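Long-range contacts in sensor histidine kinase CusS (Escherichia coli, PDB 5KU5), which senses copper and silver ions in the periplasm and, as a membrane histidine kinase, activates the response regulator CusR by phosphorylation: residues A[50-55]-A[67-72]; A[113-118]-A[129-134]. All coordinates share one frame; numbering follows the deposited sequence.

Interaction 1: residues A[50-55]-A[67-72]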
loop_
_atom_site.group_PDB
_atom_site.type_symbol
_atom_site.label_atom_id
_atom_site.label_comp_id
_atom_site.label_asym_id
_atom_site.label_seq_id
_atom_site.Cartn_x
_atom_site.Cartn_y
_atom_site.Cartn_z
ATOM N N LEU A 50 3.734 10.516 3.690
ATOM C CA LEU A 50 4.412 11.770 3.370
ATOM C C LEU A 50 5.888 11.468 3.200
ATOM O O LEU A 50 6.435 10.611 3.904
ATOM C CB LEU A 50 4.237 12.788 4.494
ATOM C CG LEU A 50 2.816 13.283 4.757
ATOM C CD1 LEU A 50 2.795 14.109 6.032
ATOM C CD2 LEU A 50 2.281 14.085 3.578
ATOM N N ILE A 51 6.528 12.153 2.253
ATOM C CA ILE A 51 7.969 12.026 2.069
ATOM C C ILE A 51 8.629 13.398 1.975
ATOM O O ILE A 51 7.977 14.394 1.650
ATOM C CB ILE A 51 8.339 11.132 0.849
ATOM C CG1 ILE A 51 8.144 11.860 -0.490
ATOM C CG2 ILE A 51 7.552 9.825 0.867
ATOM C CD1 ILE A 51 9.421 12.423 -1.083
ATOM N N SER A 52 9.924 13.427 2.274
ATOM C CA SER A 52 10.751 14.610 2.084
ATOM C C SER A 52 12.126 14.185 1.588
ATOM O O SER A 52 12.728 13.259 2.138
ATOM C CB SER A 52 10.891 15.387 3.388
ATOM O OG SER A 52 11.654 16.568 3.184
ATOM N N LEU A 53 12.609 14.866 0.552
ATOM C CA LEU A 53 13.902 14.583 -0.044
ATOM C C LEU A 53 14.836 15.755 0.241
ATOM O O LEU A 53 14.556 16.890 -0.157
ATOM C CB LEU A 53 13.746 14.365 -1.551
ATOM C CG LEU A 53 14.933 13.733 -2.284
ATOM C CD1 LEU A 53 15.132 12.285 -1.858
ATOM C CD2 LEU A 53 14.733 13.827 -3.789
ATOM N N ALA A 54 15.926 15.471 0.954
ATOM C CA ALA A 54 16.939 16.468 1.289
ATOM C C ALA A 54 18.142 16.310 0.368
ATOM O O ALA A 54 18.460 15.194 -0.052
ATOM C CB ALA A 54 17.365 16.317 2.740
ATOM N N ASP A 55 18.806 17.426 0.065
ATOM C CA ASP A 55 20.006 17.420 -0.781
ATOM C C ASP A 55 21.271 17.151 0.045
ATOM O O ASP A 55 21.190 16.923 1.253
ATOM C CB ASP A 55 20.105 18.722 -1.608
ATOM C CG ASP A 55 20.427 19.969 -0.775
ATOM O OD1 ASP A 55 20.591 19.889 0.461
ATOM O OD2 ASP A 55 20.507 21.054 -1.386
ATOM N N ALA A 67 0.861 18.270 3.158
ATOM C CA ALA A 67 1.245 18.714 4.498
ATOM C C ALA A 67 2.510 19.572 4.470
ATOM O O ALA A 67 3.161 19.686 3.429
ATOM C CB ALA A 67 1.467 17.501 5.390
ATOM N N PRO A 68 2.861 20.180 5.617
ATOM C CA PRO A 68 4.199 20.749 5.771
ATOM C C PRO A 68 5.298 19.689 5.662
ATOM O O PRO A 68 5.035 18.495 5.850
ATOM C CB PRO A 68 4.171 21.346 7.181
ATOM C CG PRO A 68 2.740 21.658 7.433
ATOM C CD PRO A 68 1.959 20.599 6.708
ATOM N N ASP A 69 6.510 20.143 5.349
ATOM C CA ASP A 69 7.694 19.285 5.255
ATOM C C ASP A 69 7.891 18.528 6.570
ATOM O O ASP A 69 8.011 19.151 7.629
ATOM C CB ASP A 69 8.921 20.157 4.934
ATOM C CG ASP A 69 10.212 19.358 4.762
ATOM O OD1 ASP A 69 10.199 18.109 4.784
ATOM O OD2 ASP A 69 11.263 20.009 4.602
ATOM N N ILE A 70 7.905 17.192 6.498
ATOM C CA ILE A 70 8.101 16.355 7.697
ATOM C C ILE A 70 9.455 16.563 8.379
ATOM O O ILE A 70 9.557 16.377 9.592
ATOM C CB ILE A 70 7.863 14.835 7.451
ATOM C CG1 ILE A 70 8.865 14.239 6.447
ATOM C CG2 ILE A 70 6.411 14.582 7.047
ATOM C CD1 ILE A 70 8.631 12.773 6.145
ATOM N N ARG A 71 10.469 16.981 7.618
ATOM C CA ARG A 71 11.793 17.299 8.181
ATOM C C ARG A 71 11.778 18.429 9.217
ATOM O O ARG A 71 12.684 18.508 10.047
ATOM C CB ARG A 71 12.803 17.622 7.072
ATOM C CG ARG A 71 13.158 16.411 6.220
ATOM C CD ARG A 71 14.228 16.726 5.195
ATOM N NE ARG A 71 15.513 17.020 5.843
ATOM C CZ ARG A 71 16.233 18.138 5.708
ATOM N NH1 ARG A 71 15.850 19.147 4.917
ATOM N NH2 ARG A 71 17.382 18.246 6.372
ATOM N N GLU A 72 10.751 19.279 9.179
ATOM C CA GLU A 72 10.524 20.279 10.232
ATOM C C GLU A 72 10.111 19.665 11.581
ATOM O O GLU A 72 10.160 20.345 12.606
ATOM C CB GLU A 72 9.455 21.291 9.805
ATOM C CG GLU A 72 9.774 22.068 8.534
ATOM C CD GLU A 72 8.786 23.191 8.248
ATOM O OE1 GLU A 72 7.910 23.474 9.089
ATOM O OE2 GLU A 72 8.889 23.804 7.168
HETATM O O HOH W 1 7.184 15.904 3.982
#
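An Asx turn at Asp69, where the chain enters the 3-10 segment 70-72, meets Ser52 on the strand of residues 50-54 in the periplasmic sensor domain. Ser52 OG donates to Asp69 OD1 at 2.7 Å, coming in on the syn side and 32° out of the carboxylate plane. From the other face of that plane the backbone N of Arg71 reaches the same oxygen at 3.1 Å, closing the turn. Two donors thus grip OD1, while Asp69 OD2 accepts from Thr60 OG1, so that both oxygens of this buried carboxylate have partners. Serine suits the strand position, being short enough to lie under the loop yet carrying a donor; its OG stands anti to the backbone N (chi1 -178°), which turns it to the carboxylate. An alanine in place of Asp69 would probably leave Ser52 OG and the Arg71 amide without their shared acceptor and let the turn loosen from the strand.

Arg71 then folds back over Ala54, whose CB lies 3.6 Å above the centre of the guanidinium plane. Alanine suits the place, its lone methyl fitting beneath the flat group, with Gly58 O and Thr60 OG1 taking its NH2 and NH1. Toward the Leu50 end the contact is apolar: Leu50 CD1 touches Ala67 CB at 3.7 Å and Ile70 CG2 at 3.8 Å, and Ile70 CG1 rests on Ser52 CB. A water joins Ile51 O to Ile70 N, 2.9 Å from each, bridging backbones that do not bond directly.

The loop covers one face of strand 49-54, which lies between strands 60-63 and 125-135; Ile51 and Leu53 point away from it and pack against helix 32-44.

Interaction 2: residues A[113-118]-A[129-134]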
loop_
_atom_site.group_PDB
_atom_site.type_symbol
_atom_site.label_atom_id
_atom_site.label_comp_id
_atom_site.label_asym_id
_atom_site.label_seq_id
_atom_site.Cartn_x
_atom_site.Cartn_y
_atom_site.Cartn_z
ATOM N N MET A 113 8.403 7.144 11.059
ATOM C CA MET A 113 9.346 7.725 10.105
ATOM C C MET A 113 10.659 6.951 10.066
ATOM O O MET A 113 11.169 6.530 11.105
ATOM C CB MET A 113 9.622 9.192 10.455
ATOM C CG MET A 113 10.513 9.928 9.459
ATOM S SD MET A 113 12.282 9.803 9.811
ATOM C CE MET A 113 12.413 10.837 11.268
ATOM N N ILE A 114 11.193 6.783 8.857
ATOM C CA ILE A 114 12.545 6.283 8.633
ATOM C C ILE A 114 13.208 7.188 7.604
ATOM O O ILE A 114 12.533 7.975 6.931
ATOM C CB ILE A 114 12.574 4.819 8.132
ATOM C CG1 ILE A 114 11.759 4.637 6.842
ATOM C CG2 ILE A 114 12.060 3.882 9.218
ATOM C CD1 ILE A 114 12.135 3.391 6.072
ATOM N N ASN A 115 14.526 7.076 7.487
ATOM C CA ASN A 115 15.270 7.768 6.438
ATOM C C ASN A 115 16.426 6.922 5.923
ATOM O O ASN A 115 16.926 6.055 6.636
ATOM C CB ASN A 115 15.785 9.120 6.942
ATOM C CG ASN A 115 16.708 8.984 8.139
ATOM O OD1 ASN A 115 17.921 8.863 7.982
ATOM N ND2 ASN A 115 16.136 8.975 9.337
ATOM N N LEU A 116 16.837 7.185 4.682
ATOM C CA LEU A 116 17.960 6.480 4.062
ATOM C C LEU A 116 18.645 7.335 2.993
ATOM O O LEU A 116 17.998 8.204 2.394
ATOM C CB LEU A 116 17.501 5.153 3.442
ATOM C CG LEU A 116 16.571 5.179 2.217
ATOM C CD1 LEU A 116 16.706 3.893 1.411
ATOM C CD2 LEU A 116 15.120 5.417 2.614
ATOM N N PRO A 117 19.950 7.088 2.739
ATOM C CA PRO A 117 20.598 7.742 1.600
ATOM C C PRO A 117 20.044 7.199 0.285
ATOM O O PRO A 117 19.733 6.009 0.197
ATOM C CB PRO A 117 22.084 7.370 1.761
ATOM C CG PRO A 117 22.222 6.825 3.143
ATOM C CD PRO A 117 20.895 6.214 3.462
ATOM N N VAL A 118 19.937 8.065 -0.719
ATOM C CA VAL A 118 19.258 7.736 -1.976
ATOM C C VAL A 118 19.846 8.556 -3.132
ATOM O O VAL A 118 20.480 9.590 -2.914
ATOM C CB VAL A 118 17.710 7.894 -1.786
ATOM C CG1 VAL A 118 17.021 8.706 -2.879
ATOM C CG2 VAL A 118 17.040 6.533 -1.628
ATOM N N THR A 129 19.057 12.401 0.793
ATOM C CA THR A 129 18.548 11.639 1.929
ATOM C C THR A 129 17.031 11.676 1.824
ATOM O O THR A 129 16.432 12.749 1.876
ATOM C CB THR A 129 19.001 12.227 3.276
ATOM O OG1 THR A 129 20.429 12.256 3.321
ATOM C CG2 THR A 129 18.496 11.381 4.450
ATOM N N LEU A 130 16.427 10.504 1.653
ATOM C CA LEU A 130 14.976 10.359 1.551
ATOM C C LEU A 130 14.387 10.093 2.933
ATOM O O LEU A 130 14.835 9.183 3.625
ATOM C CB LEU A 130 14.628 9.199 0.615
ATOM C CG LEU A 130 13.151 8.832 0.438
ATOM C CD1 LEU A 130 12.343 10.002 -0.112
ATOM C CD2 LEU A 130 13.032 7.621 -0.465
ATOM N N TYR A 131 13.391 10.891 3.319
ATOM C CA TYR A 131 12.625 10.694 4.552
ATOM C C TYR A 131 11.227 10.216 4.172
ATOM O O TYR A 131 10.598 10.803 3.293
ATOM C CB TYR A 131 12.523 12.005 5.334
ATOM C CG TYR A 131 13.844 12.511 5.864
ATOM C CD1 TYR A 131 14.744 13.171 5.029
ATOM C CD2 TYR A 131 14.196 12.340 7.205
ATOM C CE1 TYR A 131 15.957 13.643 5.511
ATOM C CE2 TYR A 131 15.408 12.805 7.695
ATOM C CZ TYR A 131 16.285 13.453 6.845
ATOM O OH TYR A 131 17.490 13.922 7.319
ATOM N N ILE A 132 10.755 9.156 4.832
ATOM C CA ILE A 132 9.460 8.530 4.539
ATOM C C ILE A 132 8.659 8.454 5.835
ATOM O O ILE A 132 9.160 7.926 6.820
ATOM C CB ILE A 132 9.624 7.086 4.001
ATOM C CG1 ILE A 132 10.624 7.038 2.835
ATOM C CG2 ILE A 132 8.271 6.522 3.563
ATOM C CD1 ILE A 132 11.075 5.639 2.464
ATOM N N ALA A 133 7.423 8.958 5.818
ATOM C CA ALA A 133 6.526 8.922 6.975
ATOM C C ALA A 133 5.222 8.202 6.620
ATOM O O ALA A 133 4.535 8.602 5.685
ATOM C CB ALA A 133 6.235 10.337 7.451
ATOM N N LEU A 134 4.894 7.150 7.374
ATOM C CA LEU A 134 3.661 6.370 7.191
ATOM C C LEU A 134 2.687 6.664 8.329
ATOM O O LEU A 134 3.083 6.685 9.495
ATOM C CB LEU A 134 3.976 4.867 7.165
ATOM C CG LEU A 134 2.797 3.886 7.080
ATOM C CD1 LEU A 134 2.075 4.033 5.752
ATOM C CD2 LEU A 134 3.267 2.453 7.270
#
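Residues 113-118 and 129-134 pair as antiparallel strands, their axes 4.6 Å apart at closest and 153° between their directions, and form part of the beta hairpin 111-122/125-135 in the central sheet of this PDC-type sensor domain. Four backbone hydrogen bonds link the hydrogen-bonded pairs Ile114-Ile132 and Leu116-Leu130, two in each. The straightest runs from Ile132 N to Ile114 O, 3.0 Å with 176° at the hydrogen. At the non-hydrogen-bonded positions alpha carbons approach carbonyls of the adjoining hydrogen-bonded pairs: Asn115 CA lies 3.2 Å from Leu130 O, a CA-H...O contact.

Alternation sorts the side chains onto two faces. Ile114, Leu116, Leu130 and Ile132 share one, where the beta-branched isoleucines suit an extended backbone and the leucines add apolar ends for the packing. Leu116 CD2 reaches diagonally across the strands to Ile132 CD1, 4.1 Å away, while Val118 CB meets Leu130 CB at the same distance. Helix 2-25 covers this face, with Leu14 against Ile132, Ser18 against Leu116 and Leu21 against Leu130.

On the other face stand Met113, Asn115, Thr129, Tyr131 and Ala133. The small Ala133 lets Ile70, from the loop after strand 60-63, pack on its methyl. Tyr131, with CG anti to its own carbonyl carbon, runs side by side with both Met113 and Asn115. In the conformer described, one of two modelled for Met113, the bent chain brings SD to the edge of the Tyr131 ring, 4.1 Å from CD2, a Met-aromatic contact that the other conformer may not keep. Asn115 instead covers a face: its amide plane is 33° from the ring plane, and its CB makes a CH-pi contact, 4.0 Å from the Tyr131 ring centroid and offset toward the CD2-CE2 side.

Interactions 1 and 2 follow one another along the chain, and their centres lie 9 Å apart. Strands 49-54 and 125-135 are neighbours in one sheet, and that shared edge joins the contacts: Leu50 O approaches Ala133 N at 2.7 Å and Ser52 O approaches Tyr131 N at the same distance, both probable hydrogen bonds. Above the sheet Arg71 NE packs 3.4 Å from Tyr131 CE1, so the loop of interaction 1 leans on the ring of interaction 2. Silver lies nearer the first: the Leu50 side chain is about 6 Å from a bound ion, that of Ala133 about 10 Å. Leu50 also touches Met96, which binds silver in this structure.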